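Side-chain contacts in fatty acid synthase 1, isoform A (Drosophila melanogaster, PDB 6FN6), which probably builds long-chain saturated fatty acids from acetyl-CoA and malonyl-CoA with NADPH, this piece being its dehydratase, enoylreductase and ketoreductase modifying region: residues Val497-Cys502 / Ala512-Val517; Ser542-Asn547 / Gly551-Leu556; His569-Ala574 / Ile916-Met921; Leu583-Ala588 / Leu662-Val667. All coordinates share one frame; numbering follows the deposited sequence.

Contact 1 of 4, residues Val497-Cys502 / Ala512-Val517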
loop_
_atom_site.group_PDB
_atom_site.type_symbol
_atom_site.label_atom_id
_atom_site.label_comp_id
_atom_site.label_asym_id
_atom_site.label_seq_id
_atom_site.Cartn_x
_atom_site.Cartn_y
_atom_site.Cartn_z
ATOM N N VAL A 497 54.724 -47.175 -0.114
ATOM C CA VAL A 497 54.012 -46.426 -1.148
ATOM C C VAL A 497 54.733 -45.121 -1.469
ATOM O O VAL A 497 55.019 -44.828 -2.629
ATOM C CB VAL A 497 52.551 -46.162 -0.723
ATOM C CG1 VAL A 497 51.841 -45.236 -1.714
ATOM C CG2 VAL A 497 51.796 -47.477 -0.595
ATOM N N GLY A 498 55.032 -44.343 -0.435
ATOM C CA GLY A 498 55.703 -43.070 -0.618
ATOM C C GLY A 498 57.074 -43.223 -1.244
ATOM O O GLY A 498 57.429 -42.498 -2.174
ATOM N N LEU A 499 57.840 -44.184 -0.737
ATOM C CA LEU A 499 59.194 -44.421 -1.220
ATOM C C LEU A 499 59.187 -44.829 -2.691
ATOM O O LEU A 499 60.065 -44.434 -3.454
ATOM C CB LEU A 499 59.879 -45.494 -0.376
ATOM C CG LEU A 499 61.348 -45.775 -0.712
ATOM C CD1 LEU A 499 62.188 -44.513 -0.549
ATOM C CD2 LEU A 499 61.903 -46.908 0.142
ATOM N N MET A 500 58.195 -45.621 -3.084
ATOM C CA MET A 500 58.080 -46.049 -4.472
ATOM C C MET A 500 57.895 -44.840 -5.381
ATOM O O MET A 500 58.578 -44.702 -6.396
ATOM C CB MET A 500 56.909 -47.016 -4.647
ATOM C CG MET A 500 56.842 -47.675 -6.022
ATOM S SD MET A 500 58.199 -48.827 -6.330
ATOM C CE MET A 500 59.361 -47.818 -7.248
ATOM N N THR A 501 56.960 -43.968 -5.010
ATOM C CA THR A 501 56.672 -42.760 -5.778
ATOM C C THR A 501 57.918 -41.894 -5.885
ATOM O O THR A 501 58.200 -41.323 -6.936
ATOM C CB THR A 501 55.528 -41.941 -5.138
ATOM O OG1 THR A 501 54.373 -42.772 -4.981
ATOM C CG2 THR A 501 55.165 -40.736 -6.002
ATOM N N CYS A 502 58.663 -41.807 -4.788
ATOM C CA CYS A 502 59.877 -41.004 -4.746
ATOM C C CYS A 502 60.905 -41.504 -5.763
ATOM O O CYS A 502 61.614 -40.709 -6.378
ATOM C CB CYS A 502 60.470 -41.019 -3.338
ATOM S SG CYS A 502 61.978 -40.052 -3.167
ATOM N N ALA A 512 64.746 -48.514 -11.903
ATOM C CA ALA A 512 64.806 -48.885 -10.490
ATOM C C ALA A 512 63.783 -49.964 -10.138
ATOM O O ALA A 512 62.710 -50.039 -10.740
ATOM C CB ALA A 512 64.592 -47.655 -9.613
ATOM N N ARG A 513 64.124 -50.789 -9.150
ATOM C CA ARG A 513 63.231 -51.836 -8.657
ATOM C C ARG A 513 63.244 -51.855 -7.129
ATOM O O ARG A 513 64.280 -52.107 -6.516
ATOM C CB ARG A 513 63.640 -53.208 -9.199
ATOM C CG ARG A 513 63.713 -53.304 -10.716
ATOM C CD ARG A 513 62.340 -53.209 -11.365
ATOM N NE ARG A 513 62.412 -53.359 -12.819
ATOM C CZ ARG A 513 62.601 -52.359 -13.675
ATOM N NH1 ARG A 513 62.751 -51.115 -13.236
ATOM N NH2 ARG A 513 62.649 -52.602 -14.977
ATOM N N LEU A 514 62.086 -51.611 -6.519
ATOM C CA LEU A 514 61.993 -51.525 -5.062
ATOM C C LEU A 514 61.779 -52.890 -4.418
ATOM O O LEU A 514 60.832 -53.606 -4.744
ATOM C CB LEU A 514 60.856 -50.586 -4.655
ATOM C CG LEU A 514 60.544 -50.512 -3.158
ATOM C CD1 LEU A 514 61.762 -50.061 -2.364
ATOM C CD2 LEU A 514 59.375 -49.581 -2.916
ATOM N N VAL A 515 62.668 -53.232 -3.490
ATOM C CA VAL A 515 62.558 -54.463 -2.718
ATOM C C VAL A 515 62.337 -54.099 -1.253
ATOM O O VAL A 515 63.282 -53.789 -0.527
ATOM C CB VAL A 515 63.805 -55.348 -2.904
ATOM C CG1 VAL A 515 63.653 -56.666 -2.158
ATOM C CG2 VAL A 515 64.051 -55.600 -4.384
ATOM N N PHE A 516 61.076 -54.127 -0.833
ATOM C CA PHE A 516 60.689 -53.678 0.501
ATOM C C PHE A 516 60.381 -54.866 1.414
ATOM O O PHE A 516 59.473 -55.650 1.138
ATOM C CB PHE A 516 59.472 -52.753 0.411
ATOM C CG PHE A 516 59.224 -51.953 1.656
ATOM C CD1 PHE A 516 58.525 -52.494 2.720
ATOM C CD2 PHE A 516 59.672 -50.648 1.749
ATOM C CE1 PHE A 516 58.294 -51.753 3.864
ATOM C CE2 PHE A 516 59.441 -49.900 2.888
ATOM C CZ PHE A 516 58.750 -50.452 3.945
ATOM N N VAL A 517 61.134 -54.991 2.501
ATOM C CA VAL A 517 60.967 -56.110 3.424
ATOM C C VAL A 517 60.716 -55.603 4.840
ATOM O O VAL A 517 61.609 -55.049 5.479
ATOM C CB VAL A 517 62.200 -57.038 3.387
ATOM C CG1 VAL A 517 62.010 -58.219 4.321
ATOM C CG2 VAL A 517 62.477 -57.511 1.965
#
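A beta-alpha-beta unit of the pseudo-KR domain, a Rossmann-type region, is closed here: helix 496-504 packs on the strand that follows it, 512-517, through Leu499 and Met500 on the helix and Leu514 on the strand. The contact is apolar and buried. Met500 SD lies 3.6 Å from Leu514 CB and 3.7 Å from Leu514 CD2, so the sulfur rests against both the root and one branch of the leucine. With CG anti to the backbone N (chi1 -171°), the further bends at chi2 and chi3 lay the methionine sulfur alongside Leu514, the two side chains running past each other in opposite senses. Met500 CB closes on the same branch, 4.0 Å from Leu514 CD2. The other branch is met by Leu499, whose CD2 stands 4.0 Å from Leu514 CD1. Leu514 thus divides its two methyls between successive helix residues, and its CA lies 6.8 Å from Met500 CA. Backbone hydrogen bonds tie 512-517 to strand 483-489 through Arg513 and Val515, while Leu514 bonds to Ile541 next to strand 542-546. Met500 also touches Ser542 of that strand, and helix 1072-1090 packs on Leu499 through Ser1079.

Contact 2 of 4, residues Ser542-Asn547 / Gly551-Leu556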
loop_
_atom_site.group_PDB
_atom_site.type_symbol
_atom_site.label_atom_id
_atom_site.label_comp_id
_atom_site.label_asym_id
_atom_site.label_seq_id
_atom_site.Cartn_x
_atom_site.Cartn_y
_atom_site.Cartn_z
ATOM N N SER A 542 57.681 -52.571 -7.768
ATOM C CA SER A 542 57.319 -52.582 -6.355
ATOM C C SER A 542 57.179 -54.004 -5.814
ATOM O O SER A 542 56.333 -54.770 -6.272
ATOM C CB SER A 542 56.015 -51.813 -6.141
ATOM O OG SER A 542 55.643 -51.826 -4.774
ATOM N N ASN A 543 58.009 -54.337 -4.829
ATOM C CA ASN A 543 58.000 -55.660 -4.209
ATOM C C ASN A 543 57.998 -55.544 -2.689
ATOM O O ASN A 543 58.988 -55.130 -2.089
ATOM C CB ASN A 543 59.212 -56.477 -4.664
ATOM C CG ASN A 543 59.289 -56.615 -6.167
ATOM O OD1 ASN A 543 58.727 -57.545 -6.747
ATOM N ND2 ASN A 543 59.986 -55.682 -6.811
ATOM N N VAL A 544 56.877 -55.901 -2.072
ATOM C CA VAL A 544 56.713 -55.759 -0.631
ATOM C C VAL A 544 56.552 -57.126 0.024
ATOM O O VAL A 544 55.662 -57.894 -0.339
ATOM C CB VAL A 544 55.514 -54.855 -0.299
ATOM C CG1 VAL A 544 55.421 -54.623 1.205
ATOM C CG2 VAL A 544 55.611 -53.535 -1.052
ATOM N N LEU A 545 57.417 -57.429 0.988
ATOM C CA LEU A 545 57.335 -58.689 1.720
ATOM C C LEU A 545 56.709 -58.478 3.094
ATOM O O LEU A 545 57.279 -57.799 3.947
ATOM C CB LEU A 545 58.724 -59.319 1.864
ATOM C CG LEU A 545 58.788 -60.725 2.473
ATOM C CD1 LEU A 545 57.967 -61.721 1.671
ATOM C CD2 LEU A 545 60.227 -61.198 2.569
ATOM N N LYS A 546 55.526 -59.050 3.292
ATOM C CA LYS A 546 54.808 -58.924 4.555
ATOM C C LYS A 546 54.294 -60.288 5.017
ATOM O O LYS A 546 53.392 -60.860 4.406
ATOM C CB LYS A 546 53.652 -57.931 4.424
ATOM C CG LYS A 546 52.972 -57.607 5.742
ATOM C CD LYS A 546 51.855 -56.593 5.565
ATOM C CE LYS A 546 51.122 -56.339 6.874
ATOM N NZ LYS A 546 49.927 -55.468 6.691
ATOM N N ASN A 547 54.882 -60.803 6.092
ATOM C CA ASN A 547 54.537 -62.123 6.614
ATOM C C ASN A 547 54.695 -63.208 5.554
ATOM O O ASN A 547 53.742 -63.920 5.235
ATOM C CB ASN A 547 53.100 -62.137 7.148
ATOM C CG ASN A 547 52.942 -61.340 8.430
ATOM O OD1 ASN A 547 53.337 -61.789 9.507
ATOM N ND2 ASN A 547 52.349 -60.156 8.322
ATOM N N GLY A 551 53.999 -58.915 -2.224
ATOM C CA GLY A 551 52.827 -58.194 -2.676
ATOM C C GLY A 551 53.085 -56.725 -2.937
ATOM O O GLY A 551 54.229 -56.281 -3.011
ATOM N N THR A 552 52.003 -55.970 -3.074
ATOM C CA THR A 552 52.080 -54.540 -3.325
ATOM C C THR A 552 51.038 -53.813 -2.487
ATOM O O THR A 552 50.146 -54.441 -1.913
ATOM C CB THR A 552 51.836 -54.212 -4.808
ATOM O OG1 THR A 552 50.514 -54.624 -5.177
ATOM C CG2 THR A 552 52.843 -54.928 -5.688
ATOM N N PHE A 553 51.167 -52.494 -2.403
ATOM C CA PHE A 553 50.146 -51.666 -1.772
ATOM C C PHE A 553 49.242 -51.069 -2.840
ATOM O O PHE A 553 49.680 -50.262 -3.657
ATOM C CB PHE A 553 50.780 -50.564 -0.928
ATOM C CG PHE A 553 51.267 -51.038 0.406
ATOM C CD1 PHE A 553 50.374 -51.287 1.431
ATOM C CD2 PHE A 553 52.617 -51.240 0.634
ATOM C CE1 PHE A 553 50.814 -51.726 2.662
ATOM C CE2 PHE A 553 53.067 -51.681 1.864
ATOM C CZ PHE A 553 52.163 -51.925 2.879
ATOM N N ARG A 554 47.980 -51.484 -2.835
ATOM C CA ARG A 554 47.020 -51.030 -3.833
ATOM C C ARG A 554 45.897 -50.222 -3.182
ATOM O O ARG A 554 45.545 -50.449 -2.024
ATOM C CB ARG A 554 46.442 -52.225 -4.593
ATOM C CG ARG A 554 47.489 -53.104 -5.269
ATOM C CD ARG A 554 47.803 -52.648 -6.690
ATOM N NE ARG A 554 48.389 -51.309 -6.755
ATOM C CZ ARG A 554 49.695 -51.049 -6.786
ATOM N NH1 ARG A 554 50.588 -52.033 -6.749
ATOM N NH2 ARG A 554 50.115 -49.793 -6.853
ATOM N N HIS A 555 45.348 -49.270 -3.928
ATOM C CA HIS A 555 44.273 -48.420 -3.422
ATOM C C HIS A 555 42.917 -48.879 -3.950
ATOM O O HIS A 555 42.712 -48.978 -5.159
ATOM C CB HIS A 555 44.520 -46.956 -3.794
ATOM C CG HIS A 555 44.813 -46.739 -5.245
ATOM N ND1 HIS A 555 43.859 -46.883 -6.229
ATOM C CD2 HIS A 555 45.952 -46.372 -5.877
ATOM C CE1 HIS A 555 44.400 -46.623 -7.405
ATOM N NE2 HIS A 555 45.669 -46.309 -7.219
ATOM N N LEU A 556 42.001 -49.165 -3.029
ATOM C CA LEU A 556 40.680 -49.680 -3.378
ATOM C C LEU A 556 39.589 -48.623 -3.200
ATOM O O LEU A 556 39.584 -47.873 -2.221
ATOM C CB LEU A 556 40.359 -50.907 -2.527
ATOM C CG LEU A 556 40.857 -52.258 -3.050
ATOM C CD1 LEU A 556 42.335 -52.215 -3.400
ATOM C CD2 LEU A 556 40.594 -53.343 -2.020
#
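Val544 and Gly551 form an antiparallel hydrogen-bonded pair, their CA atoms 5.0 Å apart. Val544 N donates to Gly551 O at 2.8 Å, and Gly551 N returns a bond of 2.7 Å to Val544 O, less straight at the hydrogen (132°). Around this pair the valine side chain does most of the packing. Its CG1, anti to the backbone N, comes within 3.8 Å of Phe553 CE2, while Val544 CG2 lies 4.1 Å from Phe553 CD2. The two methyls thus lie against neighbouring ring carbons, and the side chains cross at about a right angle. Thr552 adds a smaller touch, with its CG2 3.5 Å from Ser542 O. The short segments run at 105° to each other, so strand 551-556 turns steeply away beyond the bridge and only its first residues meet 542-547. Further out, Asn543 ND2 bonds to Leu540 O and, across to the next strand, to Leu514 O, adding to the backbone bonds of Asn543 and Leu545 with Phe516. Together the strands make a beta hairpin in the pseudo-KR domain. Phe266 of strand 257-268 packs on Val544 and Phe553, Ala496 of helix 496-504 touches the same two residues, and Arg554 extends to helix 279-296, where Glu296 pairs with it.

Contact 3 of 4, residues His569-Ala574 / Ile916-Met921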
loop_
_atom_site.group_PDB
_atom_site.type_symbol
_atom_site.label_atom_id
_atom_site.label_comp_id
_atom_site.label_asym_id
_atom_site.label_seq_id
_atom_site.Cartn_x
_atom_site.Cartn_y
_atom_site.Cartn_z
ATOM N N HIS A 569 20.172 -41.778 17.225
ATOM C CA HIS A 569 19.644 -40.425 17.078
ATOM C C HIS A 569 19.957 -39.844 15.706
ATOM O O HIS A 569 21.092 -39.918 15.229
ATOM C CB HIS A 569 20.191 -39.507 18.170
ATOM C CG HIS A 569 19.760 -39.892 19.550
ATOM N ND1 HIS A 569 18.439 -40.101 19.882
ATOM C CD2 HIS A 569 20.470 -40.096 20.683
ATOM C CE1 HIS A 569 18.354 -40.425 21.159
ATOM N NE2 HIS A 569 19.572 -40.429 21.669
ATOM N N ALA A 570 18.944 -39.255 15.082
ATOM C CA ALA A 570 19.102 -38.681 13.756
ATOM C C ALA A 570 18.088 -37.578 13.499
ATOM O O ALA A 570 17.094 -37.442 14.215
ATOM C CB ALA A 570 18.973 -39.766 12.700
ATOM N N TYR A 571 18.362 -36.778 12.476
ATOM C CA TYR A 571 17.438 -35.740 12.043
ATOM C C TYR A 571 17.371 -35.767 10.524
ATOM O O TYR A 571 18.208 -36.394 9.871
ATOM C CB TYR A 571 17.879 -34.362 12.547
ATOM C CG TYR A 571 19.143 -33.853 11.898
ATOM C CD1 TYR A 571 20.394 -34.234 12.370
ATOM C CD2 TYR A 571 19.088 -32.992 10.812
ATOM C CE1 TYR A 571 21.555 -33.773 11.776
ATOM C CE2 TYR A 571 20.242 -32.525 10.213
ATOM C CZ TYR A 571 21.473 -32.919 10.698
ATOM O OH TYR A 571 22.625 -32.455 10.103
ATOM N N VAL A 572 16.373 -35.093 9.964
ATOM C CA VAL A 572 16.201 -35.048 8.521
ATOM C C VAL A 572 16.843 -33.778 7.991
ATOM O O VAL A 572 16.740 -32.716 8.607
ATOM C CB VAL A 572 14.715 -35.136 8.131
ATOM C CG1 VAL A 572 14.538 -35.009 6.618
ATOM C CG2 VAL A 572 14.117 -36.442 8.632
ATOM N N ASN A 573 17.509 -33.892 6.848
ATOM C CA ASN A 573 18.166 -32.751 6.235
ATOM C C ASN A 573 18.024 -32.794 4.721
ATOM O O ASN A 573 18.068 -33.863 4.113
ATOM C CB ASN A 573 19.646 -32.723 6.617
ATOM C CG ASN A 573 20.348 -31.464 6.147
ATOM O OD1 ASN A 573 19.716 -30.432 5.924
ATOM N ND2 ASN A 573 21.665 -31.548 5.988
ATOM N N ALA A 574 17.840 -31.622 4.123
ATOM C CA ALA A 574 17.845 -31.486 2.674
ATOM C C ALA A 574 19.245 -31.087 2.228
ATOM O O ALA A 574 19.648 -29.936 2.396
ATOM C CB ALA A 574 16.820 -30.459 2.227
ATOM N N ILE A 916 22.478 -41.557 7.455
ATOM C CA ILE A 916 23.842 -41.403 6.985
ATOM C C ILE A 916 24.703 -41.137 8.213
ATOM O O ILE A 916 24.455 -40.177 8.944
ATOM C CB ILE A 916 23.955 -40.281 5.941
ATOM C CG1 ILE A 916 23.121 -40.633 4.708
ATOM C CG2 ILE A 916 25.412 -40.058 5.546
ATOM C CD1 ILE A 916 22.952 -39.493 3.724
ATOM N N PRO A 917 25.710 -41.994 8.464
ATOM C CA PRO A 917 26.517 -41.771 9.666
ATOM C C PRO A 917 27.297 -40.465 9.593
ATOM O O PRO A 917 27.653 -40.016 8.504
ATOM C CB PRO A 917 27.457 -42.982 9.693
ATOM C CG PRO A 917 27.539 -43.435 8.279
ATOM C CD PRO A 917 26.199 -43.140 7.673
ATOM N N ARG A 918 27.549 -39.862 10.747
ATOM C CA ARG A 918 28.279 -38.607 10.804
ATOM C C ARG A 918 28.994 -38.464 12.137
ATOM O O ARG A 918 28.405 -38.681 13.196
ATOM C CB ARG A 918 27.336 -37.424 10.569
ATOM C CG ARG A 918 27.998 -36.069 10.731
ATOM C CD ARG A 918 27.128 -34.960 10.176
ATOM N NE ARG A 918 26.992 -35.072 8.727
ATOM C CZ ARG A 918 26.399 -34.169 7.953
ATOM N NH1 ARG A 918 25.880 -33.068 8.484
ATOM N NH2 ARG A 918 26.327 -34.367 6.644
ATOM N N THR A 919 30.275 -38.120 12.070
ATOM C CA THR A 919 31.102 -38.001 13.260
ATOM C C THR A 919 31.253 -36.540 13.645
ATOM O O THR A 919 31.588 -35.697 12.816
ATOM C CB THR A 919 32.500 -38.632 13.046
ATOM O OG1 THR A 919 32.356 -39.962 12.530
ATOM C CG2 THR A 919 33.283 -38.682 14.346
ATOM N N TYR A 920 30.988 -36.249 14.912
ATOM C CA TYR A 920 31.109 -34.896 15.435
ATOM C C TYR A 920 32.294 -34.804 16.391
ATOM O O TYR A 920 32.721 -35.806 16.961
ATOM C CB TYR A 920 29.823 -34.483 16.147
ATOM C CG TYR A 920 28.595 -34.489 15.259
ATOM C CD1 TYR A 920 27.878 -35.659 15.037
ATOM C CD2 TYR A 920 28.149 -33.324 14.649
ATOM C CE1 TYR A 920 26.756 -35.665 14.228
ATOM C CE2 TYR A 920 27.028 -33.322 13.841
ATOM C CZ TYR A 920 26.335 -34.491 13.634
ATOM O OH TYR A 920 25.220 -34.482 12.824
ATOM N N MET A 921 32.832 -33.601 16.555
ATOM C CA MET A 921 33.917 -33.391 17.504
ATOM C C MET A 921 33.388 -33.341 18.936
ATOM O O MET A 921 32.201 -33.114 19.172
ATOM C CB MET A 921 34.679 -32.105 17.183
ATOM C CG MET A 921 35.441 -32.142 15.869
ATOM S SD MET A 921 36.543 -33.567 15.730
ATOM C CE MET A 921 35.690 -34.517 14.475
#
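Tyr571 meets two side chains of the 916-921 loop, Tyr920 and Arg918, in a small contact that buries 88 Å² in all. The aromatic part is an edge approach: Tyr920 OH lies in the plane of the Tyr571 ring, 3.9 Å from Tyr571 CE1. The hydroxyl thus meets the rim of the ring, and the tyrosines, whose side chains cross at a slant, do not stack. Tyr571 CG sits between its backbone N and carbonyl carbon (chi1 69°), which turns the ring out of the strand toward the loop.

The polar part is looser. Arg918 NH1 is 3.7 Å from Tyr571 OH, a proximity without a hydrogen bond, and the ring and guanidinium planes are 73° apart, which excludes parallel stacking of the two flat groups. A single bend at chi3 (-66°) in an otherwise extended arginine directs its end to this place.

What positions these groups comes largely from the next strand. Tyr920 OH hydrogen-bonds to Glu587 O, which helps keep the hydroxyl at the edge of Tyr571, and the carboxylate of Glu587 takes the backbone N of Arg918. At the far end of Arg918, the ion pair of NH2 with Glu1151 is long and weak.

The contact is plain packing of a connecting loop on the small antiparallel sheet 570-574/583-587, where Tyr571 bonds to Ile586 through the backbone. The loop runs from strand 913-915 to strand 926-930 of the KR domain, and Thr919 and Met921 pack on Tyr1055 of strand 1055-1060.

Contact 4 of 4, residues Leu583-Ala588 / Leu662-Val667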
loop_
_atom_site.group_PDB
_atom_site.type_symbol
_atom_site.label_atom_id
_atom_site.label_comp_id
_atom_site.label_asym_id
_atom_site.label_seq_id
_atom_site.Cartn_x
_atom_site.Cartn_y
_atom_site.Cartn_z
ATOM N N LEU A 583 16.371 -35.282 0.580
ATOM C CA LEU A 583 15.898 -35.431 1.954
ATOM C C LEU A 583 16.303 -36.789 2.516
ATOM O O LEU A 583 15.836 -37.828 2.052
ATOM C CB LEU A 583 14.379 -35.267 2.026
ATOM C CG LEU A 583 13.854 -33.842 1.853
ATOM C CD1 LEU A 583 12.367 -33.850 1.548
ATOM C CD2 LEU A 583 14.139 -33.021 3.101
ATOM N N LYS A 584 17.177 -36.774 3.517
ATOM C CA LYS A 584 17.656 -38.011 4.118
ATOM C C LYS A 584 17.885 -37.837 5.618
ATOM O O LYS A 584 18.109 -36.727 6.098
ATOM C CB LYS A 584 18.957 -38.464 3.442
ATOM C CG LYS A 584 18.808 -38.874 1.978
ATOM C CD LYS A 584 20.114 -39.437 1.428
ATOM C CE LYS A 584 19.961 -39.976 0.010
ATOM N NZ LYS A 584 19.810 -38.892 -1.003
ATOM N N TRP A 585 17.809 -38.939 6.357
ATOM C CA TRP A 585 18.103 -38.921 7.783
ATOM C C TRP A 585 19.608 -38.837 7.999
ATOM O O TRP A 585 20.380 -39.520 7.324
ATOM C CB TRP A 585 17.537 -40.160 8.474
ATOM C CG TRP A 585 16.045 -40.175 8.548
ATOM C CD1 TRP A 585 15.181 -40.678 7.620
ATOM C CD2 TRP A 585 15.237 -39.667 9.616
ATOM N NE1 TRP A 585 13.883 -40.512 8.044
ATOM C CE2 TRP A 585 13.891 -39.893 9.266
ATOM C CE3 TRP A 585 15.521 -39.041 10.832
ATOM C CZ2 TRP A 585 12.834 -39.515 10.090
ATOM C CZ3 TRP A 585 14.470 -38.667 11.647
ATOM C CH2 TRP A 585 13.144 -38.905 11.274
ATOM N N ILE A 586 20.017 -38.002 8.947
ATOM C CA ILE A 586 21.427 -37.825 9.258
ATOM C C ILE A 586 21.648 -38.117 10.730
ATOM O O ILE A 586 20.841 -37.732 11.572
ATOM C CB ILE A 586 21.898 -36.403 8.911
ATOM C CG1 ILE A 586 21.572 -36.062 7.451
ATOM C CG2 ILE A 586 23.388 -36.246 9.193
ATOM C CD1 ILE A 586 22.244 -36.957 6.429
ATOM N N GLU A 587 22.746 -38.791 11.046
ATOM C CA GLU A 587 23.066 -39.078 12.436
ATOM C C GLU A 587 23.297 -37.760 13.159
ATOM O O GLU A 587 23.922 -36.848 12.615
ATOM C CB GLU A 587 24.297 -39.974 12.540
ATOM C CG GLU A 587 24.602 -40.456 13.949
ATOM C CD GLU A 587 25.871 -41.287 14.015
ATOM O OE1 GLU A 587 26.195 -41.793 15.110
ATOM O OE2 GLU A 587 26.548 -41.433 12.975
ATOM N N ALA A 588 22.800 -37.661 14.385
ATOM C CA ALA A 588 22.902 -36.422 15.140
ATOM C C ALA A 588 23.982 -36.533 16.198
ATOM O O ALA A 588 24.365 -37.635 16.592
ATOM C CB ALA A 588 21.567 -36.081 15.782
ATOM N N LEU A 662 11.795 -32.482 13.573
ATOM C CA LEU A 662 11.799 -33.576 12.615
ATOM C C LEU A 662 13.035 -34.429 12.866
ATOM O O LEU A 662 13.922 -34.545 12.021
ATOM C CB LEU A 662 11.771 -33.049 11.181
ATOM C CG LEU A 662 11.536 -34.087 10.081
ATOM C CD1 LEU A 662 10.207 -34.808 10.272
ATOM C CD2 LEU A 662 11.585 -33.430 8.712
ATOM N N ALA A 663 13.071 -35.016 14.058
ATOM C CA ALA A 663 14.198 -35.814 14.508
ATOM C C ALA A 663 13.699 -36.877 15.476
ATOM O O ALA A 663 12.546 -36.846 15.898
ATOM C CB ALA A 663 15.243 -34.932 15.169
ATOM N N THR A 664 14.562 -37.824 15.818
ATOM C CA THR A 664 14.186 -38.880 16.749
ATOM C C THR A 664 13.964 -38.313 18.149
ATOM O O THR A 664 13.205 -38.871 18.941
ATOM C CB THR A 664 15.258 -39.979 16.807
ATOM O OG1 THR A 664 16.521 -39.399 17.155
ATOM C CG2 THR A 664 15.372 -40.676 15.460
ATOM N N THR A 665 14.632 -37.203 18.446
ATOM C CA THR A 665 14.478 -36.529 19.731
ATOM C C THR A 665 14.494 -35.019 19.532
ATOM O O THR A 665 15.111 -34.516 18.593
ATOM C CB THR A 665 15.593 -36.921 20.721
ATOM O OG1 THR A 665 16.865 -36.876 20.060
ATOM C CG2 THR A 665 15.357 -38.324 21.268
ATOM N N CYS A 666 13.799 -34.300 20.407
ATOM C CA CYS A 666 13.747 -32.845 20.325
ATOM C C CYS A 666 13.708 -32.221 21.714
ATOM O O CYS A 666 13.086 -32.761 22.630
ATOM C CB CYS A 666 12.532 -32.392 19.512
ATOM S SG CYS A 666 12.468 -30.603 19.213
ATOM N N VAL A 667 14.395 -31.095 21.870
ATOM C CA VAL A 667 14.347 -30.329 23.107
ATOM C C VAL A 667 13.254 -29.271 22.999
ATOM O O VAL A 667 13.357 -28.345 22.197
ATOM C CB VAL A 667 15.711 -29.686 23.419
ATOM C CG1 VAL A 667 15.642 -28.874 24.705
ATOM C CG2 VAL A 667 16.790 -30.751 23.520
#
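This is a buried packing contact in which one aromatic residue of the two-stranded sheet 570-574/583-587 abuts the chain just ahead of strand 665-669. Trp585 supplies the indole, and Leu662, Ala663 and Thr664 supply mainly backbone. The evidence is a cluster of distances at one ring atom. Trp585 CZ3 lies 4.0 Å from Ala663 CA and 4.3 Å from Thr664 N, both of which stand near the ring plane, at its edge. Leu662 O comes in obliquely, 4.2 Å from Trp585 CZ3. The nearest side-chain pairing is also at this corner, Trp585 CZ3 to Thr664 CG2 at 4.4 Å. With CG anti to the carbonyl carbon (chi1 -70°), the six-membered ring is carried toward 662-664, although the CB itself does not aim there. The opposite end of the indole is held elsewhere: Trp585 NE1 donates to Asp873 O, which should restrict rotation of the ring. Strand 570-574 bridges the partners through its backbone, Tyr571 bonding to Ile586, and Val572 and Ala570 to Leu662 and Thr664. This edge-on packing joins the two-stranded sheet to the mixed sheet of strands 601-611 and 665-669, probably within the enoylreductase, a unit of medium-chain dehydrogenase/reductase type.

How the contacts relate
The four contacts form two pairs. Contacts 1 and 2, with centres 10 Å apart, lie in the pseudo-KR domain and follow one another along the chain; strands 512-517 and 542-546 are parallel neighbours, with Phe516 probably hydrogen-bonded to Asn543 and Leu545. Contacts 3 and 4 are closer, 7 Å between centres, and share the sheet of strands 570-574 and 583-587; contact 4 is nested within the long loop that contact 3 closes. Between the pairs the centres are 36 to 48 Å apart, and the nearest atoms of contacts 2 and 3 about 17 Å. Each pair thus belongs to a separate part of the multidomain modifying region.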